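Local atomic coordinates of hypothetical protein Atu2684 (Agrobacterium tumefaciens, PDB entry 2AXO), a protein that is of unknown function but has a thioredoxin-like domain with a disulfide-bonded CXXC motif, consistent with a role in thiol-disulfide chemistry. Residues L48-G53 with P59-L64; D205-G210 with V226-K231; A118-R123 with R132-R137. One frame throughout, in Å; residues are numbered along the deposited sequence.

Contact 1 of 3, residues L48-G53 with P59-L64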
ATOM      1  N   LEU A  48     -13.442   7.971   2.474  1.00 10.64           N
ATOM      2  CA  LEU A  48     -13.141   6.767   3.232  1.00 11.01           C
ATOM      3  C   LEU A  48     -12.403   5.719   2.418  1.00 10.49           C
ATOM      4  O   LEU A  48     -12.828   5.358   1.318  1.00  9.42           O
ATOM      5  CB  LEU A  48     -14.447   6.163   3.751  1.00 10.24           C
ATOM      6  CG  LEU A  48     -14.386   4.779   4.395  1.00 12.11           C
ATOM      7  CD1 LEU A  48     -13.738   4.876   5.770  1.00 11.33           C
ATOM      8  CD2 LEU A  48     -15.799   4.220   4.509  1.00 12.90           C
ATOM      9  N   PHE A  49     -11.287   5.239   2.957  1.00  9.44           N
ATOM     10  CA  PHE A  49     -10.524   4.186   2.305  1.00  9.12           C
ATOM     11  C   PHE A  49     -10.890   2.939   3.089  1.00 10.47           C
ATOM     12  O   PHE A  49     -10.705   2.869   4.306  1.00 10.24           O
ATOM     13  CB  PHE A  49      -9.029   4.497   2.346  1.00  9.07           C
ATOM     14  CG  PHE A  49      -8.671   5.703   1.529  1.00  9.68           C
ATOM     15  CD1 PHE A  49      -8.813   6.985   2.057  1.00 10.63           C
ATOM     16  CD2 PHE A  49      -8.322   5.566   0.187  1.00  8.80           C
ATOM     17  CE1 PHE A  49      -8.621   8.115   1.257  1.00 10.50           C
ATOM     18  CE2 PHE A  49      -8.128   6.687  -0.619  1.00  9.71           C
ATOM     19  CZ  PHE A  49      -8.280   7.964  -0.085  1.00  9.13           C
ATOM     20  N   THR A  50     -11.436   1.962   2.373  1.00 11.24           N
ATOM     21  CA  THR A  50     -11.931   0.742   2.989  1.00 11.60           C
ATOM     22  C   THR A  50     -11.738  -0.442   2.050  1.00 11.09           C
ATOM     23  O   THR A  50     -11.071  -0.328   1.032  1.00  9.34           O
ATOM     24  CB  THR A  50     -13.442   0.920   3.285  1.00 13.06           C
ATOM     25  OG1 THR A  50     -13.984  -0.269   3.870  1.00 14.09           O
ATOM     26  CG2 THR A  50     -14.190   1.249   1.992  1.00 13.45           C
ATOM     27  N   SER A  51     -12.322  -1.581   2.407  1.00 14.10           N
ATOM     28  CA  SER A  51     -12.246  -2.784   1.584  1.00 15.99           C
ATOM     29  C   SER A  51     -13.139  -3.858   2.180  1.00 15.28           C
ATOM     30  O   SER A  51     -13.315  -3.927   3.396  1.00 16.15           O
ATOM     31  CB  SER A  51     -10.810  -3.313   1.498  1.00 15.76           C
ATOM     32  OG  SER A  51     -10.782  -4.542   0.786  1.00 15.84           O
ATOM     33  N   GLN A  52     -13.709  -4.702   1.332  1.00 17.14           N
ATOM     34  CA  GLN A  52     -14.561  -5.748   1.857  1.00 19.79           C
ATOM     35  C   GLN A  52     -13.691  -6.804   2.534  1.00 18.85           C
ATOM     36  O   GLN A  52     -14.174  -7.582   3.355  1.00 19.71           O
ATOM     37  CB  GLN A  52     -15.411  -6.376   0.753  1.00 22.75           C
ATOM     38  CG  GLN A  52     -14.738  -7.471  -0.039  1.00 30.39           C
ATOM     39  CD  GLN A  52     -15.746  -8.407  -0.678  1.00 32.59           C
ATOM     40  OE1 GLN A  52     -16.370  -9.229  -0.001  1.00 36.82           O
ATOM     41  NE2 GLN A  52     -15.926  -8.274  -1.983  1.00 34.76           N
ATOM     42  N   GLY A  53     -12.404  -6.816   2.199  1.00 17.85           N
ATOM     43  CA  GLY A  53     -11.485  -7.774   2.801  1.00 18.15           C
ATOM     44  C   GLY A  53     -10.969  -7.331   4.160  1.00 20.10           C
ATOM     45  O   GLY A  53     -10.265  -8.076   4.849  1.00 19.82           O
ATOM     46  N   PRO A  59     -17.866  -1.066  10.247  1.00 16.12           N
ATOM     47  CA  PRO A  59     -18.348   0.039  11.080  1.00 15.90           C
ATOM     48  C   PRO A  59     -18.183   1.395  10.380  1.00 16.91           C
ATOM     49  O   PRO A  59     -19.062   2.261  10.456  1.00 15.82           O
ATOM     50  CB  PRO A  59     -17.484  -0.078  12.330  1.00 18.07           C
ATOM     51  CG  PRO A  59     -17.253  -1.545  12.433  1.00 17.52           C
ATOM     52  CD  PRO A  59     -16.944  -1.929  11.007  1.00 19.14           C
ATOM     53  N   ALA A  60     -17.052   1.567   9.699  1.00 14.36           N
ATOM     54  CA  ALA A  60     -16.756   2.807   8.982  1.00 14.61           C
ATOM     55  C   ALA A  60     -17.629   2.939   7.743  1.00 14.12           C
ATOM     56  O   ALA A  60     -17.989   4.044   7.344  1.00 12.67           O
ATOM     57  CB  ALA A  60     -15.289   2.839   8.588  1.00 12.17           C
ATOM     58  N   ASP A  61     -17.953   1.803   7.131  1.00 14.37           N
ATOM     59  CA  ASP A  61     -18.793   1.791   5.947  1.00 14.88           C
ATOM     60  C   ASP A  61     -20.186   2.263   6.325  1.00 15.96           C
ATOM     61  O   ASP A  61     -20.827   2.994   5.574  1.00 15.03           O
ATOM     62  CB  ASP A  61     -18.874   0.385   5.355  1.00 13.82           C
ATOM     63  CG  ASP A  61     -17.519  -0.146   4.930  1.00 15.85           C
ATOM     64  OD1 ASP A  61     -16.730   0.637   4.360  1.00 14.01           O
ATOM     65  OD2 ASP A  61     -17.257  -1.347   5.155  1.00 16.49           O
ATOM     66  N   GLU A  62     -20.651   1.832   7.496  1.00 17.63           N
ATOM     67  CA  GLU A  62     -21.972   2.217   7.986  1.00 19.27           C
ATOM     68  C   GLU A  62     -21.971   3.710   8.281  1.00 17.95           C
ATOM     69  O   GLU A  62     -22.917   4.423   7.942  1.00 18.81           O
ATOM     70  CB  GLU A  62     -22.318   1.444   9.267  1.00 22.30           C
ATOM     71  CG  GLU A  62     -23.641   1.866   9.906  1.00 26.16           C
ATOM     72  CD  GLU A  62     -23.817   1.333  11.324  1.00 29.20           C
ATOM     73  OE1 GLU A  62     -23.852   0.096  11.505  1.00 28.89           O
ATOM     74  OE2 GLU A  62     -23.920   2.157  12.260  1.00 31.71           O
ATOM     75  N   ALA A  63     -20.899   4.176   8.915  1.00 15.40           N
ATOM     76  CA  ALA A  63     -20.762   5.583   9.253  1.00 16.55           C
ATOM     77  C   ALA A  63     -20.952   6.427   8.001  1.00 16.61           C
ATOM     78  O   ALA A  63     -21.750   7.369   7.982  1.00 15.53           O
ATOM     79  CB  ALA A  63     -19.384   5.845   9.856  1.00 15.24           C
ATOM     80  N   LEU A  64     -20.218   6.084   6.947  1.00 15.96           N
ATOM     81  CA  LEU A  64     -20.307   6.830   5.694  1.00 14.76           C
ATOM     82  C   LEU A  64     -21.713   6.791   5.104  1.00 13.78           C
ATOM     83  O   LEU A  64     -22.233   7.811   4.648  1.00 12.25           O
ATOM     84  CB  LEU A  64     -19.314   6.279   4.670  1.00 15.56           C
ATOM     85  CG  LEU A  64     -19.222   7.035   3.339  1.00 18.18           C
ATOM     86  CD1 LEU A  64     -18.642   8.435   3.560  1.00 15.32           C
ATOM     87  CD2 LEU A  64     -18.336   6.248   2.387  1.00 16.29           C
TER
HETATM   88  O   HOH W   1     -16.027  -3.707   4.413  1.00 14.39           O

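Contact 2 of 3, residues D205-G210 with V226-K231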
ATOM      1  N   ASP A 205     -13.155   5.516 -10.655  1.00  8.86           N
ATOM      2  CA  ASP A 205     -12.293   6.297 -11.533  1.00 11.03           C
ATOM      3  C   ASP A 205     -12.204   7.732 -11.046  1.00 10.85           C
ATOM      4  O   ASP A 205     -13.194   8.314 -10.610  1.00  9.95           O
ATOM      5  CB  ASP A 205     -12.794   6.270 -12.983  1.00 10.57           C
ATOM      6  CG  ASP A 205     -11.808   6.918 -13.946  1.00 16.43           C
ATOM      7  OD1 ASP A 205     -10.592   6.660 -13.809  1.00 16.42           O
ATOM      8  OD2 ASP A 205     -12.241   7.679 -14.841  1.00 17.11           O
ATOM      9  N   VAL A 206     -10.998   8.287 -11.117  1.00 12.24           N
ATOM     10  CA  VAL A 206     -10.739   9.657 -10.688  1.00 12.21           C
ATOM     11  C   VAL A 206      -9.935  10.340 -11.790  1.00 13.74           C
ATOM     12  O   VAL A 206      -8.961   9.775 -12.283  1.00 13.31           O
ATOM     13  CB  VAL A 206      -9.896   9.687  -9.385  1.00 13.22           C
ATOM     14  CG1 VAL A 206      -9.637  11.126  -8.967  1.00 12.11           C
ATOM     15  CG2 VAL A 206     -10.608   8.920  -8.275  1.00 13.48           C
ATOM     16  N   GLN A 207     -10.336  11.543 -12.183  1.00 13.87           N
ATOM     17  CA  GLN A 207      -9.615  12.261 -13.227  1.00 14.71           C
ATOM     18  C   GLN A 207      -9.667  13.766 -13.035  1.00 14.70           C
ATOM     19  O   GLN A 207     -10.634  14.314 -12.497  1.00 13.59           O
ATOM     20  CB  GLN A 207     -10.169  11.908 -14.610  1.00 17.94           C
ATOM     21  CG  GLN A 207     -11.640  12.220 -14.788  1.00 22.65           C
ATOM     22  CD  GLN A 207     -12.164  11.797 -16.150  1.00 24.67           C
ATOM     23  OE1 GLN A 207     -11.884  10.693 -16.620  1.00 27.31           O
ATOM     24  NE2 GLN A 207     -12.946  12.663 -16.777  1.00 23.35           N
ATOM     25  N   THR A 208      -8.604  14.427 -13.473  1.00 13.06           N
ATOM     26  CA  THR A 208      -8.504  15.872 -13.384  1.00 13.87           C
ATOM     27  C   THR A 208      -9.005  16.421 -14.708  1.00 14.47           C
ATOM     28  O   THR A 208      -8.477  16.079 -15.764  1.00 15.55           O
ATOM     29  CB  THR A 208      -7.055  16.299 -13.152  1.00 14.76           C
ATOM     30  OG1 THR A 208      -6.590  15.730 -11.923  1.00 14.50           O
ATOM     31  CG2 THR A 208      -6.949  17.812 -13.079  1.00 15.74           C
ATOM     32  N   VAL A 209     -10.019  17.275 -14.650  1.00 12.62           N
ATOM     33  CA  VAL A 209     -10.620  17.815 -15.861  1.00 13.46           C
ATOM     34  C   VAL A 209     -10.222  19.246 -16.205  1.00 12.29           C
ATOM     35  O   VAL A 209     -10.636  19.787 -17.233  1.00 13.38           O
ATOM     36  CB  VAL A 209     -12.151  17.702 -15.758  1.00 14.24           C
ATOM     37  CG1 VAL A 209     -12.813  18.201 -17.022  1.00 19.09           C
ATOM     38  CG2 VAL A 209     -12.530  16.251 -15.505  1.00 13.45           C
ATOM     39  N   GLY A 210      -9.398  19.853 -15.362  1.00 10.82           N
ATOM     40  CA  GLY A 210      -8.975  21.214 -15.629  1.00 10.32           C
ATOM     41  C   GLY A 210      -8.269  21.816 -14.435  1.00 12.21           C
ATOM     42  O   GLY A 210      -8.120  21.170 -13.397  1.00 10.36           O
ATOM     43  N   VAL A 226     -21.172  11.904 -19.240  1.00 15.08           N
ATOM     44  CA  VAL A 226     -22.561  11.777 -18.829  1.00 16.20           C
ATOM     45  C   VAL A 226     -22.865  10.309 -18.551  1.00 17.23           C
ATOM     46  O   VAL A 226     -23.461   9.971 -17.529  1.00 16.47           O
ATOM     47  CB  VAL A 226     -23.518  12.287 -19.929  1.00 15.28           C
ATOM     48  CG1 VAL A 226     -24.960  12.016 -19.534  1.00 14.56           C
ATOM     49  CG2 VAL A 226     -23.300  13.774 -20.162  1.00 14.34           C
ATOM     50  N   ALA A 227     -22.445   9.439 -19.465  1.00 18.14           N
ATOM     51  CA  ALA A 227     -22.673   8.008 -19.317  1.00 17.91           C
ATOM     52  C   ALA A 227     -22.059   7.474 -18.025  1.00 18.95           C
ATOM     53  O   ALA A 227     -22.657   6.643 -17.347  1.00 17.26           O
ATOM     54  CB  ALA A 227     -22.098   7.258 -20.521  1.00 20.12           C
ATOM     55  N   LYS A 228     -20.866   7.950 -17.682  1.00 17.27           N
ATOM     56  CA  LYS A 228     -20.213   7.490 -16.463  1.00 16.27           C
ATOM     57  C   LYS A 228     -20.938   7.969 -15.212  1.00 13.54           C
ATOM     58  O   LYS A 228     -21.143   7.197 -14.280  1.00 13.66           O
ATOM     59  CB  LYS A 228     -18.749   7.944 -16.428  1.00 18.68           C
ATOM     60  CG  LYS A 228     -17.925   7.398 -17.580  1.00 23.43           C
ATOM     61  CD  LYS A 228     -16.453   7.313 -17.246  1.00 25.90           C
ATOM     62  CE  LYS A 228     -15.837   8.664 -16.970  1.00 28.47           C
ATOM     63  NZ  LYS A 228     -14.426   8.480 -16.523  1.00 28.16           N
ATOM     64  N   VAL A 229     -21.331   9.238 -15.182  1.00 12.15           N
ATOM     65  CA  VAL A 229     -22.035   9.743 -14.012  1.00 10.57           C
ATOM     66  C   VAL A 229     -23.344   8.968 -13.832  1.00 12.86           C
ATOM     67  O   VAL A 229     -23.755   8.679 -12.709  1.00 13.47           O
ATOM     68  CB  VAL A 229     -22.345  11.257 -14.139  1.00 10.54           C
ATOM     69  CG1 VAL A 229     -22.999  11.761 -12.868  1.00 11.46           C
ATOM     70  CG2 VAL A 229     -21.057  12.035 -14.418  1.00 10.16           C
ATOM     71  N   LYS A 230     -23.986   8.617 -14.945  1.00 13.78           N
ATOM     72  CA  LYS A 230     -25.243   7.879 -14.908  1.00 15.40           C
ATOM     73  C   LYS A 230     -25.123   6.494 -14.278  1.00 14.51           C
ATOM     74  O   LYS A 230     -26.127   5.895 -13.900  1.00 15.27           O
ATOM     75  CB  LYS A 230     -25.816   7.762 -16.325  1.00 16.41           C
ATOM     76  CG  LYS A 230     -26.434   9.043 -16.843  1.00 19.72           C
ATOM     77  CD  LYS A 230     -27.694   9.388 -16.068  1.00 21.40           C
ATOM     78  CE  LYS A 230     -28.294  10.699 -16.549  1.00 23.13           C
ATOM     79  NZ  LYS A 230     -29.544  11.031 -15.808  1.00 24.62           N
ATOM     80  N   LYS A 231     -23.899   5.979 -14.175  1.00 15.17           N
ATOM     81  CA  LYS A 231     -23.678   4.666 -13.570  1.00 17.35           C
ATOM     82  C   LYS A 231     -23.811   4.764 -12.053  1.00 16.35           C
ATOM     83  O   LYS A 231     -23.810   3.756 -11.349  1.00 17.82           O
ATOM     84  CB  LYS A 231     -22.280   4.132 -13.917  1.00 20.05           C
ATOM     85  CG  LYS A 231     -22.134   3.609 -15.340  1.00 22.95           C
ATOM     86  CD  LYS A 231     -20.689   3.211 -15.647  1.00 26.48           C
ATOM     87  CE  LYS A 231     -20.192   2.088 -14.744  1.00 29.25           C
ATOM     88  NZ  LYS A 231     -18.783   1.719 -15.066  1.00 30.62           N
TER

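Contact 3 of 3, residues A118-R123 with R132-R137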
ATOM      1  N   ALA A 118     -10.438   7.740   7.153  1.00  9.99           N
ATOM      2  CA  ALA A 118     -11.206   8.781   6.500  1.00 10.10           C
ATOM      3  C   ALA A 118     -10.349  10.034   6.399  1.00  9.92           C
ATOM      4  O   ALA A 118      -9.688  10.430   7.361  1.00 11.01           O
ATOM      5  CB  ALA A 118     -12.487   9.073   7.280  1.00  9.75           C
ATOM      6  N   ILE A 119     -10.349  10.636   5.217  1.00  8.32           N
ATOM      7  CA  ILE A 119      -9.598  11.858   4.975  1.00  8.67           C
ATOM      8  C   ILE A 119     -10.649  12.965   4.929  1.00  9.13           C
ATOM      9  O   ILE A 119     -11.627  12.866   4.189  1.00  9.09           O
ATOM     10  CB  ILE A 119      -8.825  11.777   3.627  1.00  7.82           C
ATOM     11  CG1 ILE A 119      -7.863  10.579   3.643  1.00  7.81           C
ATOM     12  CG2 ILE A 119      -8.072  13.076   3.374  1.00  6.36           C
ATOM     13  CD1 ILE A 119      -6.791  10.646   4.730  1.00 10.50           C
ATOM     14  N   LEU A 120     -10.460  14.007   5.735  1.00  6.92           N
ATOM     15  CA  LEU A 120     -11.432  15.093   5.806  1.00  9.59           C
ATOM     16  C   LEU A 120     -10.957  16.374   5.108  1.00 10.02           C
ATOM     17  O   LEU A 120      -9.905  16.923   5.445  1.00  9.46           O
ATOM     18  CB  LEU A 120     -11.765  15.367   7.280  1.00  9.80           C
ATOM     19  CG  LEU A 120     -12.076  14.133   8.149  1.00  9.72           C
ATOM     20  CD1 LEU A 120     -12.388  14.584   9.564  1.00 10.43           C
ATOM     21  CD2 LEU A 120     -13.253  13.353   7.578  1.00 10.27           C
ATOM     22  N   ASN A 121     -11.741  16.844   4.138  1.00  8.75           N
ATOM     23  CA  ASN A 121     -11.410  18.044   3.360  1.00 10.00           C
ATOM     24  C   ASN A 121      -9.999  17.951   2.784  1.00 10.40           C
ATOM     25  O   ASN A 121      -9.370  18.973   2.507  1.00 10.91           O
ATOM     26  CB  ASN A 121     -11.497  19.313   4.227  1.00  8.92           C
ATOM     27  CG  ASN A 121     -12.922  19.697   4.594  1.00 10.29           C
ATOM     28  OD1 ASN A 121     -13.147  20.728   5.244  1.00 15.27           O
ATOM     29  ND2 ASN A 121     -13.887  18.884   4.193  1.00  7.53           N
ATOM     30  N   GLY A 122      -9.507  16.729   2.617  1.00 10.73           N
ATOM     31  CA  GLY A 122      -8.169  16.536   2.092  1.00 11.27           C
ATOM     32  C   GLY A 122      -7.090  17.113   2.994  1.00 11.46           C
ATOM     33  O   GLY A 122      -5.928  17.184   2.589  1.00 11.05           O
ATOM     34  N   ARG A 123      -7.475  17.489   4.218  1.00 12.25           N
ATOM     35  CA  ARG A 123      -6.580  18.118   5.202  1.00 14.40           C
ATOM     36  C   ARG A 123      -6.078  17.266   6.370  1.00 13.52           C
ATOM     37  O   ARG A 123      -5.008  17.542   6.908  1.00 13.04           O
ATOM     38  CB  ARG A 123      -7.261  19.355   5.811  1.00 14.90           C
ATOM     39  CG  ARG A 123      -7.522  20.514   4.864  1.00 17.92           C
ATOM     40  CD  ARG A 123      -8.312  21.618   5.574  1.00 15.06           C
ATOM     41  NE  ARG A 123      -8.577  22.764   4.707  1.00 18.50           N
ATOM     42  CZ  ARG A 123      -7.709  23.740   4.457  1.00 15.52           C
ATOM     43  NH1 ARG A 123      -6.511  23.724   5.017  1.00 16.18           N
ATOM     44  NH2 ARG A 123      -8.039  24.734   3.636  1.00 19.47           N
ATOM     45  N   ARG A 132     -18.513  10.930  15.365  1.00 23.49           N
ATOM     46  CA  ARG A 132     -18.464  12.164  16.137  1.00 24.04           C
ATOM     47  C   ARG A 132     -17.212  12.963  15.798  1.00 21.64           C
ATOM     48  O   ARG A 132     -17.271  14.177  15.609  1.00 23.28           O
ATOM     49  CB  ARG A 132     -18.482  11.867  17.640  1.00 26.72           C
ATOM     50  CG  ARG A 132     -19.863  11.651  18.244  1.00 33.17           C
ATOM     51  CD  ARG A 132     -20.450  10.290  17.895  1.00 36.95           C
ATOM     52  NE  ARG A 132     -21.720  10.068  18.583  1.00 39.05           N
ATOM     53  CZ  ARG A 132     -22.424   8.941  18.526  1.00 40.12           C
ATOM     54  NH1 ARG A 132     -21.983   7.916  17.809  1.00 40.84           N
ATOM     55  NH2 ARG A 132     -23.569   8.839  19.190  1.00 40.36           N
ATOM     56  N   GLY A 133     -16.077  12.274  15.720  1.00 20.59           N
ATOM     57  CA  GLY A 133     -14.828  12.946  15.414  1.00 19.75           C
ATOM     58  C   GLY A 133     -14.815  13.621  14.055  1.00 18.37           C
ATOM     59  O   GLY A 133     -14.331  14.743  13.918  1.00 19.73           O
ATOM     60  N   ILE A 134     -15.347  12.943  13.044  1.00 17.76           N
ATOM     61  CA  ILE A 134     -15.363  13.516  11.706  1.00 16.63           C
ATOM     62  C   ILE A 134     -16.179  14.800  11.635  1.00 14.42           C
ATOM     63  O   ILE A 134     -15.695  15.813  11.135  1.00 12.75           O
ATOM     64  CB  ILE A 134     -15.866  12.494  10.668  1.00 18.73           C
ATOM     65  CG1 ILE A 134     -17.057  11.731  11.222  1.00 22.84           C
ATOM     66  CG2 ILE A 134     -14.744  11.524  10.317  1.00 20.55           C
ATOM     67  CD1 ILE A 134     -17.448  10.519  10.389  1.00 29.41           C
ATOM     68  N   TYR A 135     -17.407  14.776  12.143  1.00 15.13           N
ATOM     69  CA  TYR A 135     -18.233  15.979  12.126  1.00 15.85           C
ATOM     70  C   TYR A 135     -17.628  17.099  12.968  1.00 16.34           C
ATOM     71  O   TYR A 135     -17.666  18.260  12.567  1.00 15.88           O
ATOM     72  CB  TYR A 135     -19.656  15.667  12.605  1.00 15.67           C
ATOM     73  CG  TYR A 135     -20.560  15.175  11.496  1.00 13.29           C
ATOM     74  CD1 TYR A 135     -20.989  16.038  10.483  1.00 13.89           C
ATOM     75  CD2 TYR A 135     -20.967  13.843  11.439  1.00 13.97           C
ATOM     76  CE1 TYR A 135     -21.800  15.581   9.440  1.00 12.24           C
ATOM     77  CE2 TYR A 135     -21.777  13.380  10.400  1.00 14.63           C
ATOM     78  CZ  TYR A 135     -22.188  14.253   9.406  1.00 14.38           C
ATOM     79  OH  TYR A 135     -22.985  13.791   8.379  1.00 14.00           O
ATOM     80  N   ASP A 136     -17.068  16.759  14.131  1.00 16.97           N
ATOM     81  CA  ASP A 136     -16.454  17.780  14.981  1.00 16.33           C
ATOM     82  C   ASP A 136     -15.227  18.366  14.285  1.00 15.16           C
ATOM     83  O   ASP A 136     -14.932  19.552  14.427  1.00 13.19           O
ATOM     84  CB  ASP A 136     -16.041  17.204  16.345  1.00 19.31           C
ATOM     85  CG  ASP A 136     -17.229  16.734  17.176  1.00 22.59           C
ATOM     86  OD1 ASP A 136     -18.311  17.361  17.104  1.00 23.37           O
ATOM     87  OD2 ASP A 136     -17.071  15.742  17.924  1.00 25.11           O
ATOM     88  N   ARG A 137     -14.512  17.532  13.536  1.00 14.88           N
ATOM     89  CA  ARG A 137     -13.329  17.988  12.816  1.00 17.33           C
ATOM     90  C   ARG A 137     -13.760  18.934  11.698  1.00 15.70           C
ATOM     91  O   ARG A 137     -13.183  20.007  11.529  1.00 14.90           O
ATOM     92  CB  ARG A 137     -12.564  16.803  12.217  1.00 19.95           C
ATOM     93  CG  ARG A 137     -11.055  16.801  12.484  1.00 25.52           C
ATOM     94  CD  ARG A 137     -10.421  18.170  12.286  1.00 28.03           C
ATOM     95  NE  ARG A 137      -8.961  18.111  12.275  1.00 29.50           N
ATOM     96  CZ  ARG A 137      -8.173  19.183  12.258  1.00 30.78           C
ATOM     97  NH1 ARG A 137      -8.705  20.398  12.259  1.00 31.47           N
ATOM     98  NH2 ARG A 137      -6.853  19.043  12.224  1.00 32.66           N
TER

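Contact 1 of 3, residues L48-G53 with P59-L64
L48 and T50 meet A60, D61 and L64 in the first strand-helix pair of a thioredoxin-like domain. Strand 45-50 and helix 58-70 belong to a beta-alpha-beta unit that is completed by strand 74-79. The short axes of 48-50 and 59-64 run 9.4 Å apart at 147°, so the helix heads back roughly against the strand.

The polar link joins T50 and D61. T50 OG1 donates to D61 OD1 at 2.9 Å and reaches its syn lone pair, on the side of the other carboxylate oxygen. T50 holds OG1 anti to its backbone N (chi1 179°), which turns the hydroxyl to the helix. The other oxygen, D61 OD2, accepts a hydrogen bond from a water at 2.8 Å. The same water also donates to S51 O, at 2.9 Å. Each carboxylate oxygen therefore has its own link to 48-53, one direct and one through water. This pair of links should restrict rotation of the carboxylate. S51 OG in turn accepts from G53 N, which forms an ST turn where the chain leaves the strand.

The apolar part is carried by L48. Its branches split over the helix. CD1 goes to A60 CB at 3.8 Å, and CD2 meets L64 CD2 at 3.9 Å. CD2 also lies near A60 O and beside D61 OD1, where the leucine and aspartate side chains meet at about a right angle. Most of this interface is buried.

T50 also touches C57, which is disulfide-bonded to C54, and A60 touches P116. The strand thus leads through 51-53 into a CXXC motif just before helix 58-70, the arrangement typical of the thioredoxin fold.

Contact 2 of 3, residues D205-G210 with V226-K231
K228 reaches from helix 223-229 to D205 and Q207 on strand 196-212, and its ammonium group carries the whole contact. NZ makes a salt bridge to D205 OD2 at 2.9 Å. It also gives a weak hydrogen bond to Q207 OE1 at 3.4 Å. Both acceptors lie on the strand side of the nitrogen.

The lysine needs nearly its full length, because the closest backbones are far apart: D205 CA and K228 CA are separated by 9.4 Å. Its CG lies anti to the carbonyl carbon. The chain then bends once, at chi3 (-63°), and straightens again to the tip. With chi1, this bend directs NZ to the strand.

D205 comes in at a slant to the lysine. Only one of its oxygens engages K228: OD1 stays 5.0 Å from NZ. The salt bridge to K228 is therefore one-oxygen, not bidentate.

Q207 approaches from the direction facing K228. Its CG sits between the backbone N and the carbonyl carbon (chi1 59°), and the chain beyond is extended. The amide is turned with OE1 to the lysine, while Q207 NE2 is 4.4 Å from NZ. D205 and Q207 are two residues apart on the strand, and the CB atoms of both point to the helix.

The contact is small and lies at the surface. Some of the lysine charge is probably offset by D205, and Y178 adds a cation-pi contact to K228. Y178 belongs to strand 172-186, which pairs with strand 196-212 through backbone bonds such as that of D205 to Y178. Elsewhere on the short helix, V226 and V229 touch F156 of strand 152-156, so the helix bridges strands of two different sheets.

Contact 3 of 3, residues A118-R123 with R132-R137
L120 meets I134 and R137 with the ends of its two branches. At CB the side chain is still short of helix 131-143, with no atom of 132-137 within 4.2 Å. CB does point to the helix, and chi1 of -47° puts CG anti to the carbonyl carbon. CG comes within 4.3 Å of I134 CG2. Beyond CG the leucine forks.

CD1 goes to the helix surface between two residues one turn apart. It touches R137 CB at 3.5 Å and lies 3.8 Å from I134 CA. R137 CG is also near. CD2 turns to the isoleucine branch and meets I134 CG2 at 3.6 Å, with I134 CB a little farther. The leucine and isoleucine side chains run at about a right angle to each other.

These residues belong to the C-terminal half of the thioredoxin-like domain, a beta hairpin followed by a helix that packs on the sheet. Strand 117-120 and strand 124-127 form the hairpin. Between them the chain turns back with R123 N hydrogen-bonded to L120 O at 2.8 Å, and N121 and G122 both take positive phi.

I134 chi1 of 42° sets CG2 anti to the carbonyl carbon, facing L120, while the longer CG1 branch leads away. V126 of the hairpin's other strand touches both L120 and I134. V46 and F141 also touch L120, so the leucine is buried among sheet and helix residues.

R137 gives the leucine only the aliphatic base of its chain. The chain bends at chi2, and the guanidinium goes on to D124, where R137 NH2 forms a salt bridge at the start of strand 124-127.

How the contacts relate
Contacts 1 and 3 share one sheet, in which strands 45-50 and 117-120 are antiparallel neighbours. Helices 58-70 and 131-143 cover the same face of it. On the reverse face, F49 CE1 packs on I119 CG1 at 3.5 Å, next to helix 95-107. The centres of contacts 1 and 3 are 15 Å apart. Contact 1 lies beside the C54-C57 disulfide, the probable redox site if the protein acts as its fold suggests. Contact 2 lies on another sheet, that of strand 196-212. Its centre is 22 Å from that of contact 1 and 25 Å from that of contact 3, and it touches neither. Y199 of strand 196-212 touches D61 of contact 1.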